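Long-range contact in allantoicase (Saccharomyces cerevisiae, PDB 1O59), which hydrolyses allantoate to (S)-ureidoglycolate and urea, letting yeast draw on purines as a secondary nitrogen source when primary sources are limiting: residues P123-E135 against D142-E154. Numbering follows the deposited sequence.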
loop_
_atom_site.group_PDB
_atom_site.type_symbol
_atom_site.label_atom_id
_atom_site.label_comp_id
_atom_site.label_asym_id
_atom_site.label_seq_id
_atom_site.Cartn_x
_atom_site.Cartn_y
_atom_site.Cartn_z
ATOM N N PRO A 123 10.087 19.182 -12.379
ATOM C CA PRO A 123 11.549 19.258 -12.367
ATOM C C PRO A 123 12.167 18.866 -11.044
ATOM O O PRO A 123 13.260 18.306 -11.021
ATOM C CB PRO A 123 11.839 20.745 -12.635
ATOM C CG PRO A 123 10.561 21.332 -13.022
ATOM C CD PRO A 123 9.478 20.526 -12.422
ATOM N N PHE A 124 11.496 19.216 -9.954
ATOM C CA PHE A 124 11.987 18.947 -8.628
ATOM C C PHE A 124 10.783 18.738 -7.729
ATOM O O PHE A 124 9.744 19.368 -7.893
ATOM C CB PHE A 124 12.806 20.093 -8.049
ATOM C CG PHE A 124 14.087 20.395 -8.785
ATOM C CD1 PHE A 124 14.111 21.349 -9.788
ATOM C CD2 PHE A 124 15.269 19.773 -8.436
ATOM C CE1 PHE A 124 15.296 21.667 -10.463
ATOM C CE2 PHE A 124 16.445 20.062 -9.098
ATOM C CZ PHE A 124 16.469 21.013 -10.111
ATOM N N VAL A 125 10.964 17.855 -6.756
ATOM C CA VAL A 125 9.945 17.513 -5.802
ATOM C C VAL A 125 10.589 17.576 -4.416
ATOM O O VAL A 125 11.786 17.287 -4.251
ATOM C CB VAL A 125 9.401 16.094 -6.122
ATOM C CG1 VAL A 125 8.824 15.431 -4.925
ATOM C CG2 VAL A 125 8.328 16.131 -7.256
ATOM N N SER A 126 9.812 18.013 -3.432
ATOM C CA SER A 126 10.142 17.761 -2.032
ATOM C C SER A 126 8.856 17.274 -1.325
ATOM O O SER A 126 7.736 17.430 -1.844
ATOM C CB SER A 126 10.821 18.974 -1.349
ATOM O OG SER A 126 9.944 20.058 -1.083
ATOM N N ILE A 127 9.053 16.626 -0.171
ATOM C CA ILE A 127 7.958 16.133 0.638
ATOM C C ILE A 127 8.081 16.563 2.091
ATOM O O ILE A 127 9.150 16.485 2.706
ATOM C CB ILE A 127 7.857 14.609 0.540
ATOM C CG1 ILE A 127 7.891 14.158 -0.932
ATOM C CG2 ILE A 127 6.545 14.119 1.187
ATOM C CD1 ILE A 127 8.121 12.649 -1.117
ATOM N N GLU A 128 6.948 17.035 2.612
ATOM C CA GLU A 128 6.776 17.403 4.022
ATOM C C GLU A 128 5.644 16.585 4.603
ATOM O O GLU A 128 4.840 15.982 3.862
ATOM C CB GLU A 128 6.442 18.871 4.144
ATOM C CG GLU A 128 7.381 19.780 3.354
ATOM C CD GLU A 128 7.177 21.268 3.625
ATOM O OE1 GLU A 128 6.138 21.659 4.181
ATOM O OE2 GLU A 128 8.061 22.068 3.252
ATOM N N ALA A 129 5.605 16.532 5.933
ATOM C CA ALA A 129 4.559 15.795 6.640
ATOM C C ALA A 129 4.143 16.509 7.902
ATOM O O ALA A 129 4.860 17.340 8.428
ATOM C CB ALA A 129 5.017 14.379 6.963
ATOM N N LEU A 130 2.945 16.198 8.366
ATOM C CA LEU A 130 2.544 16.603 9.703
ATOM C C LEU A 130 1.688 15.577 10.459
ATOM O O LEU A 130 1.128 14.630 9.893
ATOM C CB LEU A 130 1.886 17.998 9.685
ATOM C CG LEU A 130 0.464 18.333 9.194
ATOM C CD1 LEU A 130 -0.677 17.676 10.025
ATOM C CD2 LEU A 130 0.320 19.862 9.229
ATOM N N TYR A 131 1.613 15.811 11.755
ATOM C CA TYR A 131 0.855 15.005 12.670
ATOM C C TYR A 131 -0.331 15.813 13.201
ATOM O O TYR A 131 -0.151 16.797 13.922
ATOM C CB TYR A 131 1.726 14.574 13.846
ATOM C CG TYR A 131 0.985 13.661 14.753
ATOM C CD1 TYR A 131 0.765 12.352 14.380
ATOM C CD2 TYR A 131 0.466 14.101 15.966
ATOM C CE1 TYR A 131 0.061 11.489 15.179
ATOM C CE2 TYR A 131 -0.240 13.234 16.788
ATOM C CZ TYR A 131 -0.439 11.925 16.373
ATOM O OH TYR A 131 -1.116 11.009 17.132
ATOM N N ASP A 132 -1.536 15.372 12.845
ATOM C CA ASP A 132 -2.766 16.008 13.291
ATOM C C ASP A 132 -3.663 15.014 14.021
ATOM O O ASP A 132 -3.800 13.867 13.623
ATOM C CB ASP A 132 -3.476 16.614 12.100
ATOM C CG ASP A 132 -4.820 17.162 12.443
ATOM O OD1 ASP A 132 -4.923 17.953 13.402
ATOM O OD2 ASP A 132 -5.837 16.845 11.785
ATOM N N GLU A 133 -4.255 15.473 15.114
ATOM C CA GLU A 133 -5.074 14.633 15.984
ATOM C C GLU A 133 -6.559 14.726 15.615
ATOM O O GLU A 133 -7.094 13.806 15.001
ATOM C CB GLU A 133 -4.835 15.041 17.433
ATOM C CG GLU A 133 -3.440 14.708 17.958
ATOM C CD GLU A 133 -3.488 13.765 19.156
ATOM O OE1 GLU A 133 -3.628 12.531 18.965
ATOM O OE2 GLU A 133 -3.395 14.279 20.299
ATOM N N GLY A 134 -7.222 15.835 15.955
ATOM C CA GLY A 134 -8.660 15.977 15.673
ATOM C C GLY A 134 -8.896 16.167 14.186
ATOM O O GLY A 134 -8.254 17.049 13.579
ATOM N N GLU A 135 -9.779 15.363 13.571
ATOM C CA GLU A 135 -10.314 15.752 12.245
ATOM C C GLU A 135 -11.174 17.034 12.496
ATOM O O GLU A 135 -12.428 17.032 12.520
ATOM C CB GLU A 135 -11.029 14.591 11.497
ATOM C CG GLU A 135 -11.621 14.920 10.097
ATOM C CD GLU A 135 -10.640 15.509 9.034
ATOM O OE1 GLU A 135 -9.389 15.482 9.203
ATOM O OE2 GLU A 135 -11.131 16.004 7.978
ATOM N N ASP A 142 0.033 26.277 4.810
ATOM C CA ASP A 142 1.001 27.043 5.603
ATOM C C ASP A 142 0.928 26.766 7.109
ATOM O O ASP A 142 1.330 27.576 7.917
ATOM C CB ASP A 142 0.880 28.540 5.313
ATOM C CG ASP A 142 -0.386 29.157 5.894
ATOM O OD1 ASP A 142 -1.306 28.388 6.271
ATOM O OD2 ASP A 142 -0.540 30.406 6.003
ATOM N N ASP A 143 0.450 25.579 7.454
ATOM C CA ASP A 143 0.311 25.101 8.840
ATOM C C ASP A 143 1.705 24.957 9.454
ATOM O O ASP A 143 2.627 24.419 8.833
ATOM C CB ASP A 143 -0.407 23.752 8.766
ATOM C CG ASP A 143 -0.802 23.190 10.093
ATOM O OD1 ASP A 143 0.050 22.958 10.972
ATOM O OD2 ASP A 143 -1.978 22.855 10.294
ATOM N N SER A 144 1.866 25.435 10.671
ATOM C CA SER A 144 3.173 25.467 11.257
ATOM C C SER A 144 3.729 24.095 11.538
ATOM O O SER A 144 4.910 23.953 11.818
ATOM C CB SER A 144 3.140 26.278 12.534
ATOM O OG SER A 144 2.145 25.801 13.421
ATOM N N ARG A 145 2.890 23.070 11.457
ATOM C CA ARG A 145 3.320 21.722 11.823
ATOM C C ARG A 145 3.949 20.957 10.683
ATOM O O ARG A 145 4.424 19.842 10.893
ATOM C CB ARG A 145 2.153 20.923 12.389
ATOM C CG ARG A 145 1.623 21.498 13.690
ATOM C CD ARG A 145 0.289 20.934 14.139
ATOM N NE ARG A 145 -0.745 21.165 13.133
ATOM C CZ ARG A 145 -1.904 20.547 13.112
ATOM N NH1 ARG A 145 -2.212 19.659 14.044
ATOM N NH2 ARG A 145 -2.765 20.813 12.146
ATOM N N TRP A 146 3.953 21.534 9.482
ATOM C CA TRP A 146 4.658 20.916 8.358
ATOM C C TRP A 146 6.173 20.788 8.595
ATOM O O TRP A 146 6.863 21.752 8.932
ATOM C CB TRP A 146 4.397 21.663 7.050
ATOM C CG TRP A 146 3.020 21.489 6.526
ATOM C CD1 TRP A 146 2.054 22.462 6.380
ATOM C CD2 TRP A 146 2.423 20.267 6.080
ATOM N NE1 TRP A 146 0.911 21.910 5.852
ATOM C CE2 TRP A 146 1.108 20.568 5.658
ATOM C CE3 TRP A 146 2.866 18.944 5.988
ATOM C CZ2 TRP A 146 0.238 19.589 5.164
ATOM C CZ3 TRP A 146 2.006 17.982 5.489
ATOM C CH2 TRP A 146 0.705 18.307 5.088
ATOM N N VAL A 147 6.662 19.577 8.367
ATOM C CA VAL A 147 8.043 19.208 8.575
ATOM C C VAL A 147 8.539 18.522 7.325
ATOM O O VAL A 147 7.968 17.534 6.906
ATOM C CB VAL A 147 8.165 18.201 9.747
ATOM C CG1 VAL A 147 9.570 17.658 9.869
ATOM C CG2 VAL A 147 7.797 18.867 11.050
ATOM N N GLU A 148 9.620 19.025 6.749
ATOM C CA GLU A 148 10.238 18.365 5.595
ATOM C C GLU A 148 10.847 16.994 5.936
ATOM O O GLU A 148 11.626 16.833 6.865
ATOM C CB GLU A 148 11.315 19.254 4.981
ATOM C CG GLU A 148 11.856 18.691 3.687
ATOM C CD GLU A 148 13.040 19.476 3.176
ATOM O OE1 GLU A 148 12.821 20.312 2.289
ATOM O OE2 GLU A 148 14.179 19.236 3.645
ATOM N N ILE A 149 10.488 16.003 5.149
ATOM C CA ILE A 149 10.982 14.649 5.375
ATOM C C ILE A 149 11.715 14.084 4.150
ATOM O O ILE A 149 12.525 13.155 4.286
ATOM C CB ILE A 149 9.831 13.725 5.813
ATOM C CG1 ILE A 149 8.707 13.735 4.805
ATOM C CG2 ILE A 149 9.309 14.134 7.180
ATOM C CD1 ILE A 149 7.800 12.583 4.980
ATOM N N VAL A 150 11.458 14.664 2.976
ATOM C CA VAL A 150 12.263 14.382 1.807
ATOM C C VAL A 150 12.653 15.671 1.141
ATOM O O VAL A 150 11.804 16.390 0.612
ATOM C CB VAL A 150 11.528 13.481 0.832
ATOM C CG1 VAL A 150 12.391 13.210 -0.396
ATOM C CG2 VAL A 150 11.098 12.167 1.546
ATOM N N GLU A 151 13.951 15.951 1.191
ATOM C CA GLU A 151 14.553 17.127 0.590
ATOM C C GLU A 151 14.351 17.159 -0.919
ATOM O O GLU A 151 14.132 16.133 -1.557
ATOM C CB GLU A 151 16.060 17.171 0.889
ATOM C CG GLU A 151 16.862 16.176 0.036
ATOM C CD GLU A 151 18.125 15.630 0.715
ATOM O OE1 GLU A 151 19.249 16.250 0.590
ATOM O OE2 GLU A 151 17.971 14.543 1.365
ATOM N N LYS A 152 14.468 18.363 -1.465
ATOM C CA LYS A 152 14.237 18.652 -2.873
ATOM C C LYS A 152 15.146 17.794 -3.747
ATOM O O LYS A 152 16.351 17.746 -3.546
ATOM C CB LYS A 152 14.486 20.149 -3.121
ATOM C CG LYS A 152 14.014 20.663 -4.455
ATOM C CD LYS A 152 14.719 21.977 -4.843
ATOM C CE LYS A 152 13.762 23.167 -5.015
ATOM N NZ LYS A 152 14.461 24.374 -5.633
ATOM N N PHE A 153 14.561 17.097 -4.704
ATOM C CA PHE A 153 15.345 16.329 -5.646
ATOM C C PHE A 153 14.789 16.431 -7.043
ATOM O O PHE A 153 13.599 16.602 -7.253
ATOM C CB PHE A 153 15.453 14.856 -5.216
ATOM C CG PHE A 153 14.128 14.090 -5.227
ATOM C CD1 PHE A 153 13.648 13.502 -6.396
ATOM C CD2 PHE A 153 13.393 13.921 -4.046
ATOM C CE1 PHE A 153 12.454 12.796 -6.384
ATOM C CE2 PHE A 153 12.223 13.211 -4.016
ATOM C CZ PHE A 153 11.741 12.643 -5.188
ATOM N N GLU A 154 15.696 16.285 -7.989
ATOM C CA GLU A 154 15.413 16.383 -9.409
ATOM C C GLU A 154 14.691 15.141 -9.919
ATOM O O GLU A 154 15.016 14.024 -9.543
ATOM C CB GLU A 154 16.732 16.558 -10.162
ATOM C CG GLU A 154 16.582 17.010 -11.597
ATOM C CD GLU A 154 17.917 17.425 -12.226
ATOM O OE1 GLU A 154 19.002 17.107 -11.643
ATOM O OE2 GLU A 154 17.892 18.096 -13.300
HETATM O O HOH W 1 14.872 18.608 -13.528
HETATM O O HOH W 2 9.979 20.711 1.720
HETATM O O HOH W 3 3.697 17.807 13.126
#
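Ile127 lies side by side with Val150, CB to CB 3.9 Å, in the apolar centre of an antiparallel beta hairpin whose second strand, 147-154, is an edge strand of a five-stranded antiparallel sheet in the first allantoicase repeat. On the same face Val125 CG1 reaches Phe153 CZ and Ala129 CB meets Ile149 CD1; Leu179 and Ile177 of strand 176-182, with Ile187, Phe190 and Leu192 of strand 186-196, continue this core. A classic beta bulge breaks the pairing in the middle: Ile149 and Val150 together sit opposite the single residue Ile127. Ile149 N is 2.8 Å from Ile127 O, and Val150 N bonds Ile127 O at 3.0 Å. The strand changes direction at Val150, and regular pairing resumes at Val125 with Phe153 and at Ala129 with Val147.

Toward the turn, Leu130 lays CD2 over the face of the Trp146 indole, 3.8 Å from the centroid of its five-membered ring, a CH-pi contact. With chi1 at 75°, Leu130 CG stands over its own backbone, flanked by N and C, which brings CD2 above the indole. On the face away from Val125, Ile127 and Ala129, one water bridges Ser126 OG, Glu128 OE2 and Glu148 OE1; Tyr182 also bonds the serine, while Lys178 and Lys180 pair with the Glu128 carboxylate.

At the polar edge Arg145 forms a two-pronged salt bridge with Asp143, NE to OD1 and NH2 to OD2. Arg145 NH1 completes a salt bridge to Asp132 OD1 at 3.3 Å, meeting it on the anti side but 24° out of the carboxylate plane. With an alanine here, Asp143 and Asp132 would probably lose their shared cationic partner. Leu130 CD1 lies over one face of the guanidinium.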